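Local atomic coordinates of nigritoxine (Vibrio nigripulchritudo, PDB entry 5M41), a protein that acts as a bacterial toxin against crustaceans and insects. Residues 329-334 and 374-379. Numbering follows the deposited sequence.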
# COMPACT_ATOMS: atom_id res chain seq x y z
N ILE A 329 8.97 -2.68 -11.08
CA ILE A 329 7.55 -2.44 -11.06
C ILE A 329 7.06 -2.37 -9.61
O ILE A 329 7.71 -2.88 -8.70
CB ILE A 329 6.76 -3.50 -11.87
CG1 ILE A 329 6.95 -4.90 -11.33
CG2 ILE A 329 7.16 -3.48 -13.36
CD1 ILE A 329 5.88 -5.88 -11.83
N SER A 330 5.94 -1.69 -9.42
CA SER A 330 5.26 -1.69 -8.15
C SER A 330 3.97 -2.45 -8.40
O SER A 330 3.14 -2.02 -9.21
CB SER A 330 4.96 -0.26 -7.71
OG SER A 330 4.07 -0.25 -6.60
N LEU A 331 3.82 -3.60 -7.74
CA LEU A 331 2.53 -4.26 -7.74
C LEU A 331 1.77 -3.73 -6.52
O LEU A 331 2.10 -4.07 -5.37
CB LEU A 331 2.67 -5.78 -7.73
CG LEU A 331 1.49 -6.67 -7.32
CD1 LEU A 331 0.29 -6.50 -8.24
CD2 LEU A 331 1.93 -8.12 -7.31
N SER A 332 0.77 -2.90 -6.78
CA SER A 332 -0.03 -2.30 -5.72
C SER A 332 -1.21 -3.18 -5.40
O SER A 332 -1.92 -3.59 -6.30
CB SER A 332 -0.58 -0.92 -6.14
OG SER A 332 0.46 0.05 -6.21
N LEU A 333 -1.41 -3.47 -4.12
CA LEU A 333 -2.61 -4.13 -3.67
C LEU A 333 -3.27 -3.12 -2.76
O LEU A 333 -2.79 -2.86 -1.64
CB LEU A 333 -2.25 -5.43 -2.96
CG LEU A 333 -1.50 -6.44 -3.83
CD1 LEU A 333 -0.91 -7.54 -2.97
CD2 LEU A 333 -2.43 -7.04 -4.89
N ALA A 334 -4.33 -2.51 -3.27
CA ALA A 334 -4.97 -1.38 -2.61
C ALA A 334 -6.37 -1.76 -2.23
O ALA A 334 -7.15 -2.20 -3.07
CB ALA A 334 -5.00 -0.18 -3.53
N ARG A 374 10.45 -9.90 -13.05
CA ARG A 374 10.89 -11.27 -12.87
C ARG A 374 10.99 -11.66 -11.39
O ARG A 374 10.64 -12.78 -11.04
CB ARG A 374 12.22 -11.52 -13.57
CG ARG A 374 12.79 -12.90 -13.26
CD ARG A 374 14.24 -13.06 -13.72
NE ARG A 374 15.19 -12.21 -12.99
CZ ARG A 374 16.37 -11.86 -13.47
NH1 ARG A 374 16.73 -12.27 -14.67
NH2 ARG A 374 17.20 -11.09 -12.78
N ASP A 375 11.46 -10.74 -10.54
CA ASP A 375 11.53 -10.99 -9.09
C ASP A 375 10.14 -11.24 -8.51
O ASP A 375 9.98 -12.08 -7.64
CB ASP A 375 12.13 -9.79 -8.33
CG ASP A 375 13.57 -9.49 -8.74
OD1 ASP A 375 14.30 -10.42 -9.13
OD2 ASP A 375 13.98 -8.31 -8.63
N LEU A 376 9.15 -10.49 -8.98
CA LEU A 376 7.79 -10.69 -8.50
C LEU A 376 7.24 -12.07 -8.91
O LEU A 376 6.61 -12.75 -8.08
CB LEU A 376 6.87 -9.54 -8.92
CG LEU A 376 6.85 -8.41 -7.87
CD1 LEU A 376 8.24 -7.91 -7.47
CD2 LEU A 376 5.93 -7.27 -8.24
N ILE A 377 7.48 -12.50 -10.15
CA ILE A 377 7.02 -13.83 -10.60
C ILE A 377 7.69 -14.89 -9.72
O ILE A 377 7.02 -15.75 -9.14
CB ILE A 377 7.37 -14.10 -12.10
CG1 ILE A 377 6.58 -13.18 -13.02
CG2 ILE A 377 7.13 -15.56 -12.48
CD1 ILE A 377 5.08 -13.19 -12.80
N GLU A 378 9.01 -14.79 -9.57
CA GLU A 378 9.75 -15.77 -8.77
C GLU A 378 9.27 -15.75 -7.33
O GLU A 378 9.09 -16.79 -6.73
CB GLU A 378 11.25 -15.55 -8.88
CG GLU A 378 11.81 -15.94 -10.24
CD GLU A 378 13.29 -15.60 -10.44
OE1 GLU A 378 13.99 -15.26 -9.46
OE2 GLU A 378 13.77 -15.69 -11.60
N GLY A 379 9.03 -14.56 -6.79
CA GLY A 379 8.52 -14.43 -5.42
C GLY A 379 7.15 -15.09 -5.23
O GLY A 379 6.87 -15.69 -4.19
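Leu-376 meets Ile-329 and Leu-331 without any flat group taking part: all three side chains are branched aliphatics, so the contact has no ring face or edge, only methyls and methylenes in van der Waals contact. A single branch of the helix residue does the touching. Its CD2 methyl reaches in between the two strand side chains, with Leu-331 CB 3.6 Å from Leu-376 CD2 and Ile-329 CD1 3.9 Å from the same methyl. Leu-331 thus presents the root of its side chain, whereas Ile-329 uses its longer arm. That arm starts with CG1 lodged between the backbone N and the carbonyl carbon (chi1 61°) and then runs out extended (chi2 163°), which brings the terminal methyl against Leu-376 CD2, the two side chains meeting at a slant, although the CB of Ile-329 does not itself aim at the helix. No hydrogen bond crosses, and the two segments bury just 130 Å², all of it in the protein interior. This is helix-on-sheet packing: helix 373-382 closely follows strand 366-370, and its leucine reaches the neighbouring strand 328-336 through one methyl. Strand 328-336 runs antiparallel between strands 340-348 and 366-370, and Leu-376 also touches Ile-369 of the latter. Helix 302-319 closes in as well, its Thr-314 touching Ile-329, Leu-331 and Ile-377, while Leu-345 of strand 340-348 packs against both strand residues of the contact.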